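Local coordinates for probable thiol peroxidase (Chromobacterium violaceum, PDB 3KEB), which probably acts as a thiol-dependent peroxidase of the thioredoxin-like redoxin family, reducing peroxides, at residues 10-21 with 121-132. Residues are numbered along the deposited sequence; the frame is centred on the assembly and turned at random. Where two conformers were deposited one is given.
Sequences YGDEMLPVIGDF and KRYGVLITEYPL
With CG anti to the backbone N (chi1 170°), Tyr10 lays its ring over Leu132. The first torsion of Leu132 (chi1 -68°) sets CG anti to its carbonyl carbon, and both methyls reach one face of that ring. Leu132 CD1 makes a CH-pi contact, 3.6 Å from Tyr10 CG. Pro131, which follows a cis peptide bond, meets the same ring in plane, at its edge, with CG 3.6 Å from Tyr10 CE2. Leu15, on strand 13-16, also points toward the 121-132 segment. Its CD1 packs on Leu132 CB at 3.7 Å, and its CD2 approaches the carbonyl O of Tyr130. Glu129 lies across the Pro16 ring, with OE2 3.3 Å from Pro16 CG.

Further along, backbone contacts join the side-chain packing. Ile18 and Leu126 form a single antiparallel bridge with two hydrogen bonds, Ile18 N to Leu126 O (2.8 Å) and Leu126 N to Ile18 O (3.2 Å). Water 2 links Pro16 O to Thr128 N, and water 3 links Asp20 N to Lys121 O. Gly19 and Gly124 lack side chains, and their backbones pass with CA atoms 3.7 Å apart. Gly124 ends helix 119-122 in a Schellman motif.

The contact ties the N-terminal hairpin of strands 7-10 and 13-16, closed by a type II' turn from Tyr10 to Glu13, to the loop after that helix. Lys38 of the second subunit packs on Tyr130, Pro131 and Leu132. At the other end, Phe21 reaches strands 139-143 and 149-154 of the main sheet.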
loop_
_atom_site.group_PDB
_atom_site.type_symbol
_atom_site.label_atom_id
_atom_site.label_comp_id
_atom_site.label_asym_id
_atom_site.label_seq_id
_atom_site.Cartn_x
_atom_site.Cartn_y
_atom_site.Cartn_z
ATOM N N TYR A 10 -18.153 -1.605 -8.486
ATOM C CA TYR A 10 -16.887 -2.218 -8.887
ATOM C C TYR A 10 -17.268 -3.573 -9.441
ATOM O O TYR A 10 -17.570 -4.483 -8.709
ATOM C CB TYR A 10 -15.926 -2.321 -7.671
ATOM C CG TYR A 10 -14.686 -3.140 -7.914
ATOM C CD1 TYR A 10 -13.772 -2.762 -8.872
ATOM C CD2 TYR A 10 -14.397 -4.256 -7.141
ATOM C CE1 TYR A 10 -12.624 -3.507 -9.101
ATOM C CE2 TYR A 10 -13.222 -5.000 -7.346
ATOM C CZ TYR A 10 -12.344 -4.606 -8.306
ATOM O OH TYR A 10 -11.184 -5.305 -8.528
ATOM N N GLY A 11 -17.294 -3.692 -10.765
ATOM C CA GLY A 11 -17.842 -4.918 -11.391
ATOM C C GLY A 11 -19.274 -5.110 -10.986
ATOM O O GLY A 11 -20.092 -4.160 -11.084
ATOM N N ASP A 12 -19.571 -6.279 -10.422
ATOM C CA ASP A 12 -20.920 -6.580 -9.955
ATOM C C ASP A 12 -21.116 -6.264 -8.457
ATOM O O ASP A 12 -22.155 -6.603 -7.867
ATOM C CB ASP A 12 -21.337 -8.033 -10.314
ATOM C CG ASP A 12 -20.863 -9.083 -9.307
ATOM O OD1 ASP A 12 -19.952 -8.820 -8.489
ATOM O OD2 ASP A 12 -21.428 -10.209 -9.359
ATOM N N GLU A 13 -20.166 -5.598 -7.831
ATOM C CA GLU A 13 -20.356 -5.283 -6.394
ATOM C C GLU A 13 -20.677 -3.778 -6.255
ATOM O O GLU A 13 -20.128 -2.969 -6.990
ATOM C CB GLU A 13 -19.072 -5.570 -5.657
ATOM C CG GLU A 13 -18.538 -7.037 -5.720
ATOM C CD GLU A 13 -19.209 -7.921 -4.721
ATOM O OE1 GLU A 13 -20.114 -7.433 -4.012
ATOM O OE2 GLU A 13 -18.862 -9.123 -4.651
HETATM N N MSE A 14 -21.561 -3.424 -5.320
HETATM C CA MSE A 14 -21.882 -2.050 -4.983
HETATM C C MSE A 14 -21.493 -1.871 -3.509
HETATM O O MSE A 14 -22.024 -2.563 -2.633
HETATM C CB MSE A 14 -23.397 -1.865 -5.152
HETATM C CG MSE A 14 -23.805 -0.515 -5.381
HETATM SE SE MSE A 14 -25.753 -0.561 -5.799
HETATM C CE MSE A 14 -26.426 -1.980 -4.738
ATOM N N LEU A 15 -20.562 -0.968 -3.272
ATOM C CA LEU A 15 -19.858 -0.849 -2.005
ATOM C C LEU A 15 -20.060 0.523 -1.393
ATOM O O LEU A 15 -19.954 1.553 -2.094
ATOM C CB LEU A 15 -18.373 -1.082 -2.226
ATOM C CG LEU A 15 -18.009 -2.400 -2.945
ATOM C CD1 LEU A 15 -16.472 -2.437 -3.210
ATOM C CD2 LEU A 15 -18.574 -3.676 -2.220
ATOM N N PRO A 16 -20.344 0.564 -0.094
ATOM C CA PRO A 16 -20.407 1.913 0.525
ATOM C C PRO A 16 -19.102 2.633 0.552
ATOM O O PRO A 16 -18.018 1.991 0.603
ATOM C CB PRO A 16 -20.887 1.635 1.961
ATOM C CG PRO A 16 -21.230 0.109 2.031
ATOM C CD PRO A 16 -20.481 -0.524 0.891
ATOM N N VAL A 17 -19.180 3.956 0.462
ATOM C CA VAL A 17 -18.048 4.843 0.616
ATOM C C VAL A 17 -18.407 5.740 1.783
ATOM O O VAL A 17 -19.487 6.314 1.827
ATOM C CB VAL A 17 -17.793 5.645 -0.644
ATOM C CG1 VAL A 17 -16.532 6.568 -0.510
ATOM C CG2 VAL A 17 -17.646 4.651 -1.867
ATOM N N ILE A 18 -17.459 5.857 2.718
ATOM C CA ILE A 18 -17.688 6.396 4.018
ATOM C C ILE A 18 -16.897 7.674 4.273
ATOM O O ILE A 18 -15.753 7.791 3.854
ATOM C CB ILE A 18 -17.260 5.347 5.102
ATOM C CG1 ILE A 18 -18.016 4.020 4.929
ATOM C CG2 ILE A 18 -17.527 5.935 6.465
ATOM C CD1 ILE A 18 -19.487 4.214 4.988
ATOM N N GLY A 19 -17.503 8.607 5.016
ATOM C CA GLY A 19 -16.831 9.830 5.426
ATOM C C GLY A 19 -17.457 11.035 4.760
ATOM O O GLY A 19 -18.309 10.901 3.898
ATOM N N ASP A 20 -16.961 12.215 5.098
ATOM C CA ASP A 20 -17.470 13.487 4.579
ATOM C C ASP A 20 -16.567 13.962 3.436
ATOM O O ASP A 20 -15.461 14.443 3.638
ATOM C CB ASP A 20 -17.447 14.541 5.674
ATOM C CG ASP A 20 -18.463 14.256 6.799
ATOM O OD1 ASP A 20 -19.431 13.490 6.576
ATOM O OD2 ASP A 20 -18.309 14.840 7.889
ATOM N N PHE A 21 -17.084 13.867 2.247
ATOM C CA PHE A 21 -16.314 14.209 1.052
ATOM C C PHE A 21 -16.348 15.731 0.924
ATOM O O PHE A 21 -17.430 16.341 1.115
ATOM C CB PHE A 21 -16.966 13.535 -0.147
ATOM C CG PHE A 21 -16.229 13.785 -1.459
ATOM C CD1 PHE A 21 -14.984 13.313 -1.641
ATOM C CD2 PHE A 21 -16.856 14.446 -2.497
ATOM C CE1 PHE A 21 -14.337 13.514 -2.822
ATOM C CE2 PHE A 21 -16.222 14.666 -3.690
ATOM C CZ PHE A 21 -14.957 14.200 -3.849
ATOM N N LYS A 121 -11.251 8.425 5.834
ATOM C CA LYS A 121 -12.512 8.869 6.347
ATOM C C LYS A 121 -12.610 10.386 6.249
ATOM O O LYS A 121 -13.666 10.926 5.903
ATOM C CB LYS A 121 -12.697 8.389 7.776
ATOM C CG LYS A 121 -14.088 8.691 8.316
ATOM C CD LYS A 121 -14.521 7.620 9.351
ATOM C CE LYS A 121 -15.943 7.897 9.838
ATOM N NZ LYS A 121 -16.309 7.048 11.022
ATOM N N ARG A 122 -11.496 11.083 6.515
ATOM C CA ARG A 122 -11.457 12.533 6.557
ATOM C C ARG A 122 -11.755 13.153 5.192
ATOM O O ARG A 122 -12.188 14.283 5.132
ATOM C CB ARG A 122 -10.077 13.040 7.097
ATOM C CG ARG A 122 -9.856 12.823 8.650
ATOM C CD ARG A 122 -8.407 13.172 9.224
ATOM N NE ARG A 122 -7.836 14.439 8.767
ATOM C CZ ARG A 122 -8.241 15.660 9.130
ATOM N NH1 ARG A 122 -9.231 15.837 10.007
ATOM N NH2 ARG A 122 -7.633 16.718 8.628
ATOM N N TYR A 123 -11.466 12.417 4.096
ATOM C CA TYR A 123 -11.711 12.874 2.715
ATOM C C TYR A 123 -12.943 12.188 2.087
ATOM O O TYR A 123 -13.247 12.419 0.928
ATOM C CB TYR A 123 -10.487 12.663 1.829
ATOM C CG TYR A 123 -9.603 13.910 1.784
ATOM C CD1 TYR A 123 -8.868 14.286 2.871
ATOM C CD2 TYR A 123 -9.559 14.726 0.650
ATOM C CE1 TYR A 123 -8.097 15.429 2.878
ATOM C CE2 TYR A 123 -8.744 15.864 0.627
ATOM C CZ TYR A 123 -8.033 16.219 1.740
ATOM O OH TYR A 123 -7.249 17.354 1.750
ATOM N N GLY A 124 -13.674 11.406 2.881
ATOM C CA GLY A 124 -14.899 10.724 2.377
ATOM C C GLY A 124 -14.690 9.714 1.257
ATOM O O GLY A 124 -15.503 9.618 0.308
ATOM N N VAL A 125 -13.603 8.952 1.365
ATOM C CA VAL A 125 -13.248 7.992 0.310
ATOM C C VAL A 125 -12.957 6.619 0.889
ATOM O O VAL A 125 -12.349 5.778 0.215
ATOM C CB VAL A 125 -12.097 8.527 -0.587
ATOM C CG1 VAL A 125 -12.517 9.781 -1.440
ATOM C CG2 VAL A 125 -10.778 8.832 0.184
ATOM N N LEU A 126 -13.395 6.391 2.120
ATOM C CA LEU A 126 -13.168 5.113 2.795
ATOM C C LEU A 126 -14.103 4.003 2.286
ATOM O O LEU A 126 -15.302 4.141 2.371
ATOM C CB LEU A 126 -13.355 5.264 4.316
ATOM C CG LEU A 126 -13.206 3.986 5.206
ATOM C CD1 LEU A 126 -11.798 3.403 5.014
ATOM C CD2 LEU A 126 -13.538 4.250 6.677
ATOM N N ILE A 127 -13.524 2.899 1.859
ATOM C CA ILE A 127 -14.244 1.641 1.537
ATOM C C ILE A 127 -13.831 0.607 2.605
ATOM O O ILE A 127 -12.634 0.424 2.877
ATOM C CB ILE A 127 -13.905 1.139 0.095
ATOM C CG1 ILE A 127 -14.307 2.178 -0.984
ATOM C CG2 ILE A 127 -14.633 -0.187 -0.228
ATOM C CD1 ILE A 127 -13.742 1.945 -2.344
ATOM N N THR A 128 -14.807 -0.020 3.263
ATOM C CA THR A 128 -14.485 -1.098 4.199
ATOM C C THR A 128 -14.968 -2.499 3.774
ATOM O O THR A 128 -14.697 -3.456 4.513
ATOM C CB THR A 128 -15.084 -0.831 5.587
ATOM O OG1 THR A 128 -16.504 -0.704 5.430
ATOM C CG2 THR A 128 -14.499 0.452 6.228
ATOM N N GLU A 129 -15.724 -2.632 2.673
ATOM C CA GLU A 129 -16.236 -3.960 2.269
ATOM C C GLU A 129 -15.460 -4.625 1.170
ATOM O O GLU A 129 -14.991 -3.971 0.270
ATOM C CB GLU A 129 -17.680 -3.863 1.781
ATOM C CG GLU A 129 -18.599 -3.330 2.800
ATOM C CD GLU A 129 -20.057 -3.569 2.466
ATOM O OE1 GLU A 129 -20.361 -4.321 1.509
ATOM O OE2 GLU A 129 -20.899 -2.996 3.197
ATOM N N TYR A 130 -15.395 -5.958 1.233
ATOM C CA TYR A 130 -14.851 -6.810 0.173
ATOM C C TYR A 130 -15.507 -6.426 -1.138
ATOM O O TYR A 130 -16.748 -6.239 -1.150
ATOM C CB TYR A 130 -15.191 -8.323 0.472
ATOM C CG TYR A 130 -14.938 -9.234 -0.708
ATOM C CD1 TYR A 130 -13.649 -9.648 -1.025
ATOM C CD2 TYR A 130 -15.984 -9.676 -1.531
ATOM C CE1 TYR A 130 -13.397 -10.441 -2.134
ATOM C CE2 TYR A 130 -15.736 -10.518 -2.631
ATOM C CZ TYR A 130 -14.436 -10.894 -2.929
ATOM O OH TYR A 130 -14.134 -11.700 -4.013
ATOM N N PRO A 131 -14.744 -6.374 -2.224
ATOM C CA PRO A 131 -13.309 -6.642 -2.334
ATOM C C PRO A 131 -12.395 -5.404 -2.280
ATOM O O PRO A 131 -11.211 -5.513 -2.536
ATOM C CB PRO A 131 -13.185 -7.247 -3.728
ATOM C CG PRO A 131 -14.366 -6.786 -4.453
ATOM C CD PRO A 131 -15.317 -6.146 -3.548
ATOM N N LEU A 132 -12.955 -4.230 -2.053
ATOM C CA LEU A 132 -12.156 -2.997 -2.059
ATOM C C LEU A 132 -11.866 -2.458 -0.648
ATOM O O LEU A 132 -11.419 -1.322 -0.497
ATOM C CB LEU A 132 -12.800 -1.931 -2.945
ATOM C CG LEU A 132 -12.779 -2.250 -4.454
ATOM C CD1 LEU A 132 -13.391 -1.106 -5.236
ATOM C CD2 LEU A 132 -11.338 -2.615 -4.988
HETATM O O HOH W 1 -22.116 -4.123 -0.664
HETATM O O HOH W 2 -17.438 -0.075 2.415
HETATM O O HOH W 3 -15.323 12.515 7.291
#